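Long-range contacts in DUF1987 domain-containing protein (Pseudomonas aeruginosa, PDB 6K4F), which belongs to the SiaABC threonine phosphorylation pathway that controls biofilm formation in response to carbon availability, probably as its regulatory phosphoprotein: residues S32-S37 with Y67-S72; E39-V44 with K74-I79. All coordinates share one frame; numbering follows the deposited sequence.

Overall arrangement
Both contacts join the beta-alpha-beta crossover through helix 37-53, which links strands 25-29 and 59-68, to helix 70-88 or the strand end before it, but at different depths. Contact 1 lies about 14 Å from the centre of the chain, at the partly buried end of the sheet, where the turn ahead of helix 37-53 meets the end of strand 59-68 and the first turn of helix 70-88; it is held by backbone, serine and asparagine hydrogen bonds. Contact 2, about 8 Å from that centre and further along the same helices, is buried and wholly apolar. The Phe41 ring joins them, its CE2 packing 3.3 Å from Ser32 OG, so polar network and hydrophobic core adjoin.

Contact 1. Residues S32-S37 with Y67-S72; sequences SYPENS and YLNTSS
Ser32 and Ser72 meet hydroxyl to hydroxyl, Ser32 OG donating to Ser72 OG over 2.6 Å. Ser72 OG passes the bond on to Asn69 OD1, 2.8 Å away, making a short relay from the strand end into the first turn of helix 70-88. With its CG set between the backbone N and the carbonyl carbon (chi1 68°), Asn69 curls back over that turn, and OD1 also takes the N-cap bond from Ser72 N at 3.0 Å. The two donors reach OD1 from opposite faces of the amide plane, which helps to fix the amide's rotation. Its other end is used as well: ND2 donates to Pro34 O at 3.1 Å, roughly within the amide plane, so one asparagine both caps the helix and grips the turn, a double task that suits a side chain with an acceptor and a donor. Nearby, Ser37 OG and Ser71 OG are modelled only 2.4 Å apart, too close for the details to be trusted.

Backbone bonds position this polar group: Ser32 N donates to Tyr67 O at 2.8 Å and Asn69 N to Ser32 O at 2.9 Å, a parallel bridge pairing Ser32 with Leu68. On the outer side Tyr33 CD1 meets the edge of the Tyr67 ring, the two side chains crossing nearly at right angles. Further out, Asn36 OD1 caps helix 37-53 through Glu39 N. Two capped helices starting beside paired parallel strands suit a STAS-like alpha/beta fold, in whose anti-sigma-factor antagonist members the phosphorylated residue lies at such a helix start.

Contact 2. Residues E39-V44 with K74-I79; sequences ELFGQV and KAMMDI
Phe41 packs against Ala75 in the tightest part of this helix pair: the Ala75 methyl lies obliquely to the ring, with CB 3.6 Å from Phe41 CD2 and equally near Phe41 CG. Phe41 CG stands anti to the carbonyl carbon (chi1 -74°), which lays the CB, CG and CD2 end of the side chain beside Ala75 and sends its far end toward Ser32 and Ser72; the small alanine lets the ring come close to the backbone of helix 70-88. The segments run almost parallel, at 7°, with axes 10.2 Å apart. Around this point the fit is looser. One turn on, the two branched side chains cross, Val44 CG1 meeting Ile79 CD1 at 3.8 Å, while Met76 SD makes an oblique Met-aromatic contact, 5.1 Å from the centroid of the Phe41 ring. Met76 and Ile79 also reach the leucines of strand 59-68 beneath.

Away from helix 70-88, Leu40 and Gln43, both partly exposed, lie against Ile8. There Gln43 NE2 donates to Leu40 O at 2.9 Å, serving a carbonyl at the kink where Val44 N bonds weakly to Phe41 O. No hydrogen bond crosses between 39-44 and 74-79, so their pairing rests on buried apolar and Met-aromatic contacts, less directional than hydrogen bonds.

Contact 1. Residues S32-S37 with Y67-S72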
loop_
_atom_site.group_PDB
_atom_site.type_symbol
_atom_site.label_atom_id
_atom_site.label_comp_id
_atom_site.label_asym_id
_atom_site.label_seq_id
_atom_site.Cartn_x
_atom_site.Cartn_y
_atom_site.Cartn_z
ATOM N N SER A 32 -11.617 3.476 1.479
ATOM C CA SER A 32 -11.707 2.541 0.371
ATOM C C SER A 32 -12.893 1.637 0.704
ATOM O O SER A 32 -12.759 0.663 1.446
ATOM C CB SER A 32 -10.394 1.778 0.222
ATOM O OG SER A 32 -10.356 1.027 -0.967
ATOM N N TYR A 33 -14.064 1.983 0.180
ATOM C CA TYR A 33 -15.194 1.055 0.149
ATOM C C TYR A 33 -15.799 1.019 -1.249
ATOM O O TYR A 33 -16.985 1.303 -1.437
ATOM C CB TYR A 33 -16.235 1.405 1.215
ATOM C CG TYR A 33 -16.626 2.857 1.357
ATOM C CD1 TYR A 33 -15.847 3.739 2.089
ATOM C CD2 TYR A 33 -17.806 3.331 0.799
ATOM C CE1 TYR A 33 -16.219 5.070 2.238
ATOM C CE2 TYR A 33 -18.191 4.650 0.947
ATOM C CZ TYR A 33 -17.397 5.515 1.664
ATOM O OH TYR A 33 -17.785 6.823 1.803
ATOM N N PRO A 34 -15.005 0.662 -2.261
ATOM C CA PRO A 34 -15.555 0.549 -3.609
ATOM C C PRO A 34 -16.409 -0.697 -3.738
ATOM O O PRO A 34 -16.309 -1.637 -2.948
ATOM C CB PRO A 34 -14.311 0.455 -4.490
ATOM C CG PRO A 34 -13.320 -0.193 -3.655
ATOM C CD PRO A 34 -13.587 0.251 -2.235
ATOM N N GLU A 35 -17.265 -0.682 -4.759
ATOM C CA GLU A 35 -18.043 -1.870 -5.090
ATOM C C GLU A 35 -17.155 -2.955 -5.682
ATOM O O GLU A 35 -17.317 -4.139 -5.371
ATOM C CB GLU A 35 -19.166 -1.507 -6.061
ATOM C CG GLU A 35 -18.697 -0.723 -7.280
ATOM C CD GLU A 35 -19.708 0.308 -7.736
ATOM O OE1 GLU A 35 -19.291 1.350 -8.286
ATOM O OE2 GLU A 35 -20.922 0.077 -7.543
ATOM N N ASN A 36 -16.193 -2.570 -6.509
ATOM C CA ASN A 36 -15.293 -3.508 -7.172
ATOM C C ASN A 36 -13.867 -3.129 -6.785
ATOM O O ASN A 36 -13.266 -2.240 -7.398
ATOM C CB ASN A 36 -15.508 -3.469 -8.686
ATOM C CG ASN A 36 -14.845 -4.623 -9.402
ATOM O OD1 ASN A 36 -13.785 -5.102 -8.993
ATOM N ND2 ASN A 36 -15.468 -5.081 -10.483
ATOM N N SER A 37 -13.317 -3.801 -5.771
ATOM C CA SER A 37 -11.985 -3.426 -5.309
ATOM C C SER A 37 -10.885 -3.916 -6.238
ATOM O O SER A 37 -9.850 -3.253 -6.359
ATOM C CB SER A 37 -11.730 -3.944 -3.890
ATOM O OG SER A 37 -12.484 -3.209 -2.940
ATOM N N TYR A 67 -11.222 4.212 6.517
ATOM C CA TYR A 67 -12.030 3.001 6.443
ATOM C C TYR A 67 -11.612 2.137 5.253
ATOM O O TYR A 67 -11.350 2.644 4.159
ATOM C CB TYR A 67 -13.511 3.359 6.331
ATOM C CG TYR A 67 -14.411 2.153 6.341
ATOM C CD1 TYR A 67 -14.584 1.408 7.498
ATOM C CD2 TYR A 67 -15.077 1.750 5.194
ATOM C CE1 TYR A 67 -15.404 0.295 7.514
ATOM C CE2 TYR A 67 -15.902 0.638 5.200
ATOM C CZ TYR A 67 -16.061 -0.085 6.359
ATOM O OH TYR A 67 -16.879 -1.194 6.366
ATOM N N LEU A 68 -11.531 0.824 5.473
ATOM C CA LEU A 68 -11.315 -0.134 4.393
ATOM C C LEU A 68 -12.400 -1.195 4.471
ATOM O O LEU A 68 -12.587 -1.813 5.527
ATOM C CB LEU A 68 -9.942 -0.802 4.484
ATOM C CG LEU A 68 -8.622 -0.049 4.310
ATOM C CD1 LEU A 68 -7.487 -1.047 4.137
ATOM C CD2 LEU A 68 -8.693 0.881 3.105
ATOM N N ASN A 69 -13.110 -1.418 3.365
ATOM C CA ASN A 69 -14.088 -2.495 3.397
ATOM C C ASN A 69 -13.378 -3.835 3.218
ATOM O O ASN A 69 -12.158 -3.911 3.062
ATOM C CB ASN A 69 -15.196 -2.266 2.362
ATOM C CG ASN A 69 -14.719 -2.389 0.927
ATOM O OD1 ASN A 69 -13.527 -2.515 0.657
ATOM N ND2 ASN A 69 -15.667 -2.323 -0.020
ATOM N N THR A 70 -14.156 -4.916 3.269
ATOM C CA THR A 70 -13.586 -6.259 3.244
ATOM C C THR A 70 -12.717 -6.482 2.011
ATOM O O THR A 70 -11.587 -6.974 2.116
ATOM C CB THR A 70 -14.723 -7.282 3.317
ATOM O OG1 THR A 70 -15.273 -7.261 4.642
ATOM C CG2 THR A 70 -14.229 -8.704 2.981
ATOM N N SER A 71 -13.217 -6.114 0.829
ATOM C CA SER A 71 -12.455 -6.416 -0.377
ATOM C C SER A 71 -11.192 -5.558 -0.456
ATOM O O SER A 71 -10.174 -6.011 -0.997
ATOM C CB SER A 71 -13.339 -6.252 -1.622
ATOM O OG SER A 71 -13.775 -4.913 -1.776
ATOM N N SER A 72 -11.217 -4.362 0.150
ATOM C CA SER A 72 -10.031 -3.506 0.175
ATOM C C SER A 72 -8.971 -4.066 1.118
ATOM O O SER A 72 -7.773 -3.994 0.835
ATOM C CB SER A 72 -10.409 -2.085 0.599
ATOM O OG SER A 72 -11.143 -1.442 -0.422
#

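Contact 2. Residues E39-V44 with K74-I79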
loop_
_atom_site.group_PDB
_atom_site.type_symbol
_atom_site.label_atom_id
_atom_site.label_comp_id
_atom_site.label_asym_id
_atom_site.label_seq_id
_atom_site.Cartn_x
_atom_site.Cartn_y
_atom_site.Cartn_z
ATOM N N GLU A 39 -11.100 -3.958 -9.452
ATOM C CA GLU A 39 -11.053 -2.971 -10.531
ATOM C C GLU A 39 -10.168 -1.795 -10.141
ATOM O O GLU A 39 -9.422 -1.260 -10.973
ATOM C CB GLU A 39 -12.457 -2.478 -10.880
ATOM C CG GLU A 39 -13.098 -3.153 -12.089
ATOM C CD GLU A 39 -12.154 -3.271 -13.279
ATOM O OE1 GLU A 39 -11.621 -4.380 -13.510
ATOM O OE2 GLU A 39 -11.949 -2.259 -13.987
ATOM N N LEU A 40 -10.221 -1.394 -8.869
ATOM C CA LEU A 40 -9.425 -0.263 -8.406
ATOM C C LEU A 40 -7.980 -0.664 -8.108
ATOM O O LEU A 40 -7.047 0.039 -8.507
ATOM C CB LEU A 40 -10.083 0.352 -7.173
ATOM C CG LEU A 40 -9.341 1.552 -6.589
ATOM C CD1 LEU A 40 -9.640 2.775 -7.439
ATOM C CD2 LEU A 40 -9.742 1.766 -5.132
ATOM N N PHE A 41 -7.759 -1.794 -7.420
ATOM C CA PHE A 41 -6.424 -2.129 -6.937
ATOM C C PHE A 41 -5.636 -3.042 -7.857
ATOM O O PHE A 41 -4.436 -3.245 -7.618
ATOM C CB PHE A 41 -6.513 -2.807 -5.554
ATOM C CG PHE A 41 -6.846 -1.850 -4.450
ATOM C CD1 PHE A 41 -5.888 -0.966 -3.969
ATOM C CD2 PHE A 41 -8.128 -1.810 -3.917
ATOM C CE1 PHE A 41 -6.207 -0.063 -2.954
ATOM C CE2 PHE A 41 -8.458 -0.920 -2.911
ATOM C CZ PHE A 41 -7.503 -0.039 -2.425
ATOM N N GLY A 42 -6.282 -3.658 -8.847
ATOM C CA GLY A 42 -5.551 -4.547 -9.730
ATOM C C GLY A 42 -4.393 -3.835 -10.396
ATOM O O GLY A 42 -3.280 -4.360 -10.461
ATOM N N GLN A 43 -4.635 -2.607 -10.853
ATOM C CA GLN A 43 -3.585 -1.812 -11.480
ATOM C C GLN A 43 -2.503 -1.408 -10.482
ATOM O O GLN A 43 -1.359 -1.162 -10.889
ATOM C CB GLN A 43 -4.201 -0.575 -12.127
ATOM C CG GLN A 43 -4.835 0.364 -11.114
ATOM C CD GLN A 43 -5.867 1.300 -11.697
ATOM O OE1 GLN A 43 -5.726 1.796 -12.838
ATOM N NE2 GLN A 43 -6.916 1.583 -10.907
ATOM N N VAL A 44 -2.845 -1.310 -9.190
ATOM C CA VAL A 44 -1.843 -0.983 -8.173
ATOM C C VAL A 44 -0.931 -2.173 -7.934
ATOM O O VAL A 44 0.298 -2.043 -7.863
ATOM C CB VAL A 44 -2.526 -0.538 -6.867
ATOM C CG1 VAL A 44 -1.461 -0.134 -5.805
ATOM C CG2 VAL A 44 -3.520 0.577 -7.147
ATOM N N LYS A 74 -8.523 -7.226 1.579
ATOM C CA LYS A 74 -7.908 -8.317 0.826
ATOM C C LYS A 74 -6.928 -7.800 -0.216
ATOM O O LYS A 74 -5.863 -8.399 -0.429
ATOM C CB LYS A 74 -8.993 -9.164 0.165
ATOM C CG LYS A 74 -9.918 -9.804 1.204
ATOM C CD LYS A 74 -10.882 -10.778 0.587
ATOM C CE LYS A 74 -11.593 -11.552 1.672
ATOM N NZ LYS A 74 -10.916 -12.829 1.981
ATOM N N ALA A 75 -7.274 -6.690 -0.874
ATOM C CA ALA A 75 -6.393 -6.105 -1.882
ATOM C C ALA A 75 -5.098 -5.606 -1.259
ATOM O O ALA A 75 -4.011 -5.820 -1.808
ATOM C CB ALA A 75 -7.113 -4.963 -2.602
ATOM N N MET A 76 -5.186 -4.955 -0.095
ATOM C CA MET A 76 -3.962 -4.511 0.580
ATOM C C MET A 76 -3.116 -5.685 1.066
ATOM O O MET A 76 -1.883 -5.635 1.008
ATOM C CB MET A 76 -4.312 -3.578 1.734
ATOM C CG MET A 76 -5.055 -2.356 1.250
ATOM S SD MET A 76 -3.923 -1.168 0.479
ATOM C CE MET A 76 -2.481 -1.321 1.561
ATOM N N MET A 77 -3.748 -6.749 1.564
ATOM C CA MET A 77 -2.975 -7.929 1.946
ATOM C C MET A 77 -2.211 -8.492 0.752
ATOM O O MET A 77 -1.068 -8.948 0.894
ATOM C CB MET A 77 -3.899 -8.985 2.547
ATOM C CG MET A 77 -3.189 -10.241 2.996
ATOM S SD MET A 77 -2.409 -9.974 4.597
ATOM C CE MET A 77 -3.885 -9.754 5.570
ATOM N N ASP A 78 -2.821 -8.438 -0.442
ATOM C CA ASP A 78 -2.153 -8.902 -1.653
ATOM C C ASP A 78 -0.927 -8.054 -1.959
ATOM O O ASP A 78 0.135 -8.584 -2.302
ATOM C CB ASP A 78 -3.121 -8.877 -2.844
ATOM C CG ASP A 78 -4.198 -9.976 -2.772
ATOM O OD1 ASP A 78 -4.046 -10.934 -1.989
ATOM O OD2 ASP A 78 -5.192 -9.877 -3.526
ATOM N N ILE A 79 -1.057 -6.732 -1.838
ATOM C CA ILE A 79 0.094 -5.847 -2.007
ATOM C C ILE A 79 1.167 -6.153 -0.968
ATOM O O ILE A 79 2.352 -6.301 -1.291
ATOM C CB ILE A 79 -0.362 -4.380 -1.935
ATOM C CG1 ILE A 79 -1.235 -4.036 -3.159
ATOM C CG2 ILE A 79 0.844 -3.455 -1.832
ATOM C CD1 ILE A 79 -1.953 -2.693 -3.034
#